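Local structure of separin (Saccharomyces cerevisiae, 5U1T) at residues I830-H840 against D871-D881. The protein cleaves the MCD1/SCC1 subunit of cohesin as a caspase-like cysteine protease, letting chromosomes separate at the onset of anaphase. Sequence-based numbering, arbitrary orientation.
Sequences IIVYRCLHFLH and DITSLTMFLYD
Met877 lies over one face of the His837 ring, its CB 3.8 Å from the ring centroid and close to the normal, a CH-pi contact, while its SD meets the same ring obliquely. At the imidazole's edge His837 ND1 donates to Asp881 OD2, a His-carboxylate hydrogen bond modelled very short, its length doubtful, with the ring and carboxylate planes turned 50° apart. The sulfur of Met877 also sits over a face of the Arg834 guanidinium, offset toward the rim; with CG anti to its carbonyl carbon (chi1 -69°) and the chain extended beyond, Met877 reaches from the imidazole to the arginine. At the guanidinium's edge, in its plane, is Ser874 OG, gripped side-on by Arg834 NE and NH2, both at 3.0 Å. Arg834 NH2 adds a weak bond to Thr873 OG1 and a long salt bridge to Asp871 OD2. Asp871 is the N-cap of helix 872-881: its OD1 accepts from Ser874 N at 3.0 Å and from Thr873 OG1, and its OD2 takes the Ser874 hydroxyl proton, which leaves OG to accept from Arg834. Two helices of the separase helical domain, 829-845 and 872-881, pack side by side here, with helix 849-863 leading from one toward the other; the axes of the segments 830-840 and 872-881 approach to 11.1 Å, their directions 35° apart. With an alanine at Arg834, Ser874 OG would probably lose both N-H donors. Tyr833 enters as a knob among Ser874, Met877, Phe878 and Asp881; its OH lies at the edge of the Phe878 ring, 3.5 Å from Phe878 CB, and Phe863 meets both rings.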
ATOM      1  N   ILE A 830      -9.068   7.267  -6.343  1.00 56.27           N
ATOM      2  CA  ILE A 830      -9.497   5.932  -5.995  1.00 50.88           C
ATOM      3  C   ILE A 830      -9.438   5.692  -4.515  1.00 53.08           C
ATOM      4  O   ILE A 830     -10.158   4.891  -3.990  1.00 55.72           O
ATOM      5  CB  ILE A 830      -8.660   4.872  -6.695  1.00 48.74           C
ATOM      6  CG1 ILE A 830      -9.237   3.500  -6.455  1.00 53.30           C
ATOM      7  CG2 ILE A 830      -7.258   4.881  -6.162  1.00 48.59           C
ATOM      8  CD1 ILE A 830     -10.491   3.250  -7.224  1.00 55.43           C
ATOM      9  N   ILE A 831      -8.561   6.387  -3.836  1.00 56.27           N
ATOM     10  CA  ILE A 831      -8.471   6.221  -2.396  1.00 52.40           C
ATOM     11  C   ILE A 831      -9.534   7.066  -1.708  1.00 52.47           C
ATOM     12  O   ILE A 831     -10.214   6.601  -0.806  1.00 54.82           O
ATOM     13  CB  ILE A 831      -7.086   6.592  -1.858  1.00 55.01           C
ATOM     14  CG1 ILE A 831      -6.013   5.720  -2.511  1.00 56.07           C
ATOM     15  CG2 ILE A 831      -7.043   6.387  -0.355  1.00 56.35           C
ATOM     16  CD1 ILE A 831      -6.097   4.244  -2.147  1.00 54.07           C
ATOM     17  N   VAL A 832      -9.679   8.306  -2.155  1.00 54.15           N
ATOM     18  CA  VAL A 832     -10.704   9.189  -1.638  1.00 54.94           C
ATOM     19  C   VAL A 832     -12.088   8.578  -1.843  1.00 54.12           C
ATOM     20  O   VAL A 832     -12.899   8.551  -0.911  1.00 55.38           O
ATOM     21  CB  VAL A 832     -10.613  10.574  -2.297  1.00 55.38           C
ATOM     22  CG1 VAL A 832     -11.787  11.444  -1.913  1.00 48.69           C
ATOM     23  CG2 VAL A 832      -9.316  11.241  -1.891  1.00 55.69           C
ATOM     24  N   TYR A 833     -12.358   8.059  -3.037  1.00 52.91           N
ATOM     25  CA  TYR A 833     -13.650   7.433  -3.281  1.00 49.82           C
ATOM     26  C   TYR A 833     -13.889   6.254  -2.339  1.00 53.33           C
ATOM     27  O   TYR A 833     -14.890   6.226  -1.636  1.00 52.23           O
ATOM     28  CB  TYR A 833     -13.816   6.939  -4.722  1.00 53.87           C
ATOM     29  CG  TYR A 833     -15.132   6.202  -4.833  1.00 54.56           C
ATOM     30  CD1 TYR A 833     -16.334   6.892  -4.686  1.00 53.78           C
ATOM     31  CD2 TYR A 833     -15.182   4.815  -4.979  1.00 45.76           C
ATOM     32  CE1 TYR A 833     -17.540   6.242  -4.721  1.00 50.39           C
ATOM     33  CE2 TYR A 833     -16.393   4.153  -5.010  1.00 53.93           C
ATOM     34  CZ  TYR A 833     -17.570   4.874  -4.880  1.00 54.17           C
ATOM     35  OH  TYR A 833     -18.795   4.242  -4.910  1.00 57.64           O
ATOM     36  N   ARG A 834     -12.982   5.282  -2.339  1.00 52.42           N
ATOM     37  CA  ARG A 834     -13.160   4.079  -1.545  1.00 47.25           C
ATOM     38  C   ARG A 834     -13.375   4.392  -0.074  1.00 52.59           C
ATOM     39  O   ARG A 834     -14.198   3.737   0.589  1.00 56.72           O
ATOM     40  CB  ARG A 834     -11.966   3.136  -1.684  1.00 45.73           C
ATOM     41  CG  ARG A 834     -11.859   2.445  -3.003  1.00 50.26           C
ATOM     42  CD  ARG A 834     -13.137   1.739  -3.375  1.00 48.75           C
ATOM     43  NE  ARG A 834     -13.016   1.154  -4.701  1.00 53.77           N
ATOM     44  CZ  ARG A 834     -12.589  -0.085  -4.936  1.00 55.74           C
ATOM     45  NH1 ARG A 834     -12.264  -0.875  -3.924  1.00 56.56           N
ATOM     46  NH2 ARG A 834     -12.497  -0.541  -6.185  1.00 55.76           N
ATOM     47  N   CYS A 835     -12.660   5.386   0.439  1.00 47.68           N
ATOM     48  CA  CYS A 835     -12.810   5.741   1.840  1.00 53.76           C
ATOM     49  C   CYS A 835     -14.178   6.363   2.099  1.00 55.52           C
ATOM     50  O   CYS A 835     -14.820   6.071   3.103  1.00 54.93           O
ATOM     51  CB  CYS A 835     -11.717   6.701   2.285  1.00 54.93           C
ATOM     52  SG  CYS A 835     -10.117   5.948   2.515  1.00 58.71           S
ATOM     53  N   LEU A 836     -14.620   7.227   1.193  1.00 54.14           N
ATOM     54  CA  LEU A 836     -15.931   7.833   1.343  1.00 53.96           C
ATOM     55  C   LEU A 836     -17.051   6.792   1.223  1.00 56.38           C
ATOM     56  O   LEU A 836     -18.100   6.943   1.853  1.00 56.44           O
ATOM     57  CB  LEU A 836     -16.135   8.944   0.315  1.00 55.08           C
ATOM     58  CG  LEU A 836     -15.378  10.237   0.632  1.00 60.63           C
ATOM     59  CD1 LEU A 836     -15.540  11.253  -0.499  1.00 50.00           C
ATOM     60  CD2 LEU A 836     -15.841  10.800   1.965  1.00 53.02           C
ATOM     61  N   HIS A 837     -16.825   5.752   0.419  1.00 50.88           N
ATOM     62  CA  HIS A 837     -17.797   4.686   0.245  1.00 47.91           C
ATOM     63  C   HIS A 837     -17.906   3.900   1.524  1.00 55.10           C
ATOM     64  O   HIS A 837     -19.000   3.538   1.937  1.00 53.92           O
ATOM     65  CB  HIS A 837     -17.402   3.762  -0.905  1.00 53.80           C
ATOM     66  CG  HIS A 837     -18.185   2.476  -0.968  1.00 52.68           C
ATOM     67  ND1 HIS A 837     -19.488   2.414  -1.414  1.00 53.88           N
ATOM     68  CD2 HIS A 837     -17.825   1.203  -0.686  1.00 51.42           C
ATOM     69  CE1 HIS A 837     -19.897   1.160  -1.391  1.00 53.55           C
ATOM     70  NE2 HIS A 837     -18.903   0.404  -0.959  1.00 53.02           N
ATOM     71  N   PHE A 838     -16.753   3.651   2.146  1.00 53.64           N
ATOM     72  CA  PHE A 838     -16.683   2.945   3.416  1.00 48.43           C
ATOM     73  C   PHE A 838     -17.312   3.749   4.554  1.00 52.22           C
ATOM     74  O   PHE A 838     -18.130   3.224   5.298  1.00 50.23           O
ATOM     75  CB  PHE A 838     -15.243   2.618   3.758  1.00 48.72           C
ATOM     76  CG  PHE A 838     -15.094   1.860   5.025  1.00 50.11           C
ATOM     77  CD1 PHE A 838     -15.194   0.477   5.033  1.00 51.38           C
ATOM     78  CD2 PHE A 838     -14.867   2.524   6.220  1.00 53.50           C
ATOM     79  CE1 PHE A 838     -15.061  -0.232   6.204  1.00 51.67           C
ATOM     80  CE2 PHE A 838     -14.739   1.824   7.399  1.00 52.93           C
ATOM     81  CZ  PHE A 838     -14.831   0.447   7.395  1.00 53.63           C
ATOM     82  N   LEU A 839     -16.929   5.012   4.692  1.00 49.52           N
ATOM     83  CA  LEU A 839     -17.447   5.833   5.766  1.00 52.78           C
ATOM     84  C   LEU A 839     -18.967   5.953   5.641  1.00 56.18           C
ATOM     85  O   LEU A 839     -19.703   5.985   6.639  1.00 55.52           O
ATOM     86  CB  LEU A 839     -16.784   7.212   5.766  1.00 52.40           C
ATOM     87  CG  LEU A 839     -15.386   7.226   6.391  1.00 55.89           C
ATOM     88  CD1 LEU A 839     -14.758   8.568   6.244  1.00 54.67           C
ATOM     89  CD2 LEU A 839     -15.446   6.865   7.858  1.00 59.14           C
ATOM     90  N   HIS A 840     -19.437   5.978   4.405  1.00 55.71           N
ATOM     91  CA  HIS A 840     -20.853   6.114   4.183  1.00 50.87           C
ATOM     92  C   HIS A 840     -21.588   4.892   4.732  1.00 57.56           C
ATOM     93  O   HIS A 840     -22.594   5.040   5.422  1.00 56.65           O
ATOM     94  CB  HIS A 840     -21.154   6.299   2.716  1.00 47.37           C
ATOM     95  CG  HIS A 840     -22.602   6.181   2.397  1.00 56.08           C
ATOM     96  ND1 HIS A 840     -23.168   5.013   1.925  1.00 54.30           N
ATOM     97  CD2 HIS A 840     -23.614   7.074   2.506  1.00 56.02           C
ATOM     98  CE1 HIS A 840     -24.460   5.202   1.735  1.00 54.20           C
ATOM     99  NE2 HIS A 840     -24.755   6.443   2.081  1.00 57.93           N
ATOM    100  N   ASP A 871     -12.856   0.309 -14.014  1.00 56.28           N
ATOM    101  CA  ASP A 871     -12.891  -0.190 -12.636  1.00 57.72           C
ATOM    102  C   ASP A 871     -14.272  -0.760 -12.216  1.00 54.32           C
ATOM    103  O   ASP A 871     -15.112  -0.037 -11.674  1.00 53.95           O
ATOM    104  CB  ASP A 871     -12.487   0.928 -11.681  1.00 47.24           C
ATOM    105  CG  ASP A 871     -12.306   0.445 -10.265  1.00 55.67           C
ATOM    106  OD1 ASP A 871     -12.576  -0.745  -9.984  1.00 58.00           O
ATOM    107  OD2 ASP A 871     -11.892   1.269  -9.419  1.00 62.17           O
ATOM    108  N   ILE A 872     -14.488  -2.054 -12.443  1.00 51.09           N
ATOM    109  CA  ILE A 872     -15.808  -2.638 -12.197  1.00 59.01           C
ATOM    110  C   ILE A 872     -16.103  -2.715 -10.693  1.00 52.41           C
ATOM    111  O   ILE A 872     -17.232  -2.512 -10.284  1.00 56.13           O
ATOM    112  CB  ILE A 872     -15.962  -4.047 -12.844  1.00 52.03           C
ATOM    113  CG1 ILE A 872     -17.395  -4.563 -12.670  1.00 58.11           C
ATOM    114  CG2 ILE A 872     -14.984  -5.048 -12.264  1.00 50.28           C
ATOM    115  CD1 ILE A 872     -18.478  -3.582 -13.098  1.00 58.50           C
ATOM    116  N   THR A 873     -15.084  -2.957  -9.877  1.00 50.70           N
ATOM    117  CA  THR A 873     -15.282  -3.039  -8.443  1.00 45.90           C
ATOM    118  C   THR A 873     -15.634  -1.665  -7.827  1.00 56.62           C
ATOM    119  O   THR A 873     -16.410  -1.614  -6.873  1.00 61.28           O
ATOM    120  CB  THR A 873     -14.056  -3.672  -7.728  1.00 41.67           C
ATOM    121  OG1 THR A 873     -12.883  -2.903  -7.968  1.00 53.04           O
ATOM    122  CG2 THR A 873     -13.810  -5.078  -8.227  1.00 47.26           C
ATOM    123  N   SER A 874     -15.127  -0.555  -8.364  1.00 56.65           N
ATOM    124  CA  SER A 874     -15.609   0.751  -7.910  1.00 53.18           C
ATOM    125  C   SER A 874     -17.003   1.080  -8.440  1.00 53.32           C
ATOM    126  O   SER A 874     -17.749   1.817  -7.799  1.00 55.72           O
ATOM    127  CB  SER A 874     -14.671   1.884  -8.324  1.00 56.78           C
ATOM    128  OG  SER A 874     -13.526   1.947  -7.514  1.00 55.16           O
ATOM    129  N   LEU A 875     -17.342   0.569  -9.621  1.00 54.99           N
ATOM    130  CA  LEU A 875     -18.635   0.861 -10.247  1.00 55.16           C
ATOM    131  C   LEU A 875     -19.774   0.155  -9.511  1.00 59.94           C
ATOM    132  O   LEU A 875     -20.821   0.762  -9.234  1.00 56.78           O
ATOM    133  CB  LEU A 875     -18.642   0.457 -11.720  1.00 47.98           C
ATOM    134  CG  LEU A 875     -19.991   0.640 -12.420  1.00 57.14           C
ATOM    135  CD1 LEU A 875     -20.404   2.101 -12.555  1.00 46.21           C
ATOM    136  CD2 LEU A 875     -19.988  -0.055 -13.766  1.00 52.22           C
ATOM    137  N   THR A 876     -19.572  -1.125  -9.197  1.00 57.97           N
ATOM    138  CA  THR A 876     -20.584  -1.872  -8.468  1.00 57.89           C
ATOM    139  C   THR A 876     -20.784  -1.256  -7.081  1.00 58.30           C
ATOM    140  O   THR A 876     -21.918  -1.175  -6.602  1.00 58.93           O
ATOM    141  CB  THR A 876     -20.229  -3.358  -8.355  1.00 56.62           C
ATOM    142  OG1 THR A 876     -18.939  -3.510  -7.763  1.00 51.73           O
ATOM    143  CG2 THR A 876     -20.231  -3.989  -9.739  1.00 58.63           C
ATOM    144  N   MET A 877     -19.700  -0.783  -6.463  1.00 53.96           N
ATOM    145  CA  MET A 877     -19.833  -0.065  -5.204  1.00 56.52           C
ATOM    146  C   MET A 877     -20.661   1.201  -5.375  1.00 58.47           C
ATOM    147  O   MET A 877     -21.477   1.543  -4.524  1.00 55.28           O
ATOM    148  CB  MET A 877     -18.473   0.291  -4.623  1.00 54.30           C
ATOM    149  CG  MET A 877     -17.684  -0.901  -4.143  1.00 57.13           C
ATOM    150  SD  MET A 877     -16.097  -0.416  -3.444  1.00 55.32           S
ATOM    151  CE  MET A 877     -15.489  -2.036  -2.985  1.00 43.37           C
ATOM    152  N   PHE A 878     -20.457   1.898  -6.481  1.00 58.07           N
ATOM    153  CA  PHE A 878     -21.218   3.111  -6.717  1.00 58.26           C
ATOM    154  C   PHE A 878     -22.695   2.771  -6.960  1.00 57.88           C
ATOM    155  O   PHE A 878     -23.579   3.430  -6.411  1.00 54.53           O
ATOM    156  CB  PHE A 878     -20.621   3.883  -7.893  1.00 53.52           C
ATOM    157  CG  PHE A 878     -21.390   5.116  -8.285  1.00 50.06           C
ATOM    158  CD1 PHE A 878     -21.278   6.289  -7.554  1.00 50.84           C
ATOM    159  CD2 PHE A 878     -22.201   5.114  -9.409  1.00 49.94           C
ATOM    160  CE1 PHE A 878     -21.978   7.440  -7.934  1.00 51.89           C
ATOM    161  CE2 PHE A 878     -22.895   6.257  -9.786  1.00 43.70           C
ATOM    162  CZ  PHE A 878     -22.785   7.418  -9.052  1.00 47.38           C
ATOM    163  N   LEU A 879     -22.949   1.735  -7.763  1.00 56.29           N
ATOM    164  CA  LEU A 879     -24.309   1.342  -8.132  1.00 54.60           C
ATOM    165  C   LEU A 879     -25.107   0.865  -6.923  1.00 60.58           C
ATOM    166  O   LEU A 879     -26.285   1.184  -6.777  1.00 61.21           O
ATOM    167  CB  LEU A 879     -24.275   0.257  -9.203  1.00 53.99           C
ATOM    168  CG  LEU A 879     -23.758   0.744 -10.555  1.00 58.95           C
ATOM    169  CD1 LEU A 879     -23.780  -0.347 -11.601  1.00 59.28           C
ATOM    170  CD2 LEU A 879     -24.567   1.927 -11.008  1.00 58.47           C
ATOM    171  N   TYR A 880     -24.444   0.094  -6.066  1.00 61.22           N
ATOM    172  CA  TYR A 880     -24.983  -0.343  -4.782  1.00 56.32           C
ATOM    173  C   TYR A 880     -25.411   0.812  -3.883  1.00 53.17           C
ATOM    174  O   TYR A 880     -26.565   0.894  -3.481  1.00 55.26           O
ATOM    175  CB  TYR A 880     -23.941  -1.170  -4.057  1.00 55.45           C
ATOM    176  CG  TYR A 880     -24.426  -1.798  -2.783  1.00 58.50           C
ATOM    177  CD1 TYR A 880     -25.294  -2.874  -2.816  1.00 59.07           C
ATOM    178  CD2 TYR A 880     -23.996  -1.334  -1.547  1.00 57.77           C
ATOM    179  CE1 TYR A 880     -25.725  -3.468  -1.669  1.00 55.51           C
ATOM    180  CE2 TYR A 880     -24.423  -1.928  -0.384  1.00 59.78           C
ATOM    181  CZ  TYR A 880     -25.290  -2.995  -0.454  1.00 62.19           C
ATOM    182  OH  TYR A 880     -25.733  -3.615   0.693  1.00 73.04           O
ATOM    183  N   ASP A 881     -24.462   1.679  -3.559  1.00 54.59           N
ATOM    184  CA  ASP A 881     -24.729   2.905  -2.822  1.00 55.59           C
ATOM    185  C   ASP A 881     -25.950   3.635  -3.336  1.00 57.37           C
ATOM    186  O   ASP A 881     -26.682   4.213  -2.548  1.00 57.41           O
ATOM    187  CB  ASP A 881     -23.540   3.870  -2.884  1.00 55.34           C
ATOM    188  CG  ASP A 881     -22.432   3.501  -1.931  1.00 58.12           C
ATOM    189  OD1 ASP A 881     -22.727   2.825  -0.930  1.00 60.15           O
ATOM    190  OD2 ASP A 881     -21.266   3.892  -2.170  1.00 60.61           O
TER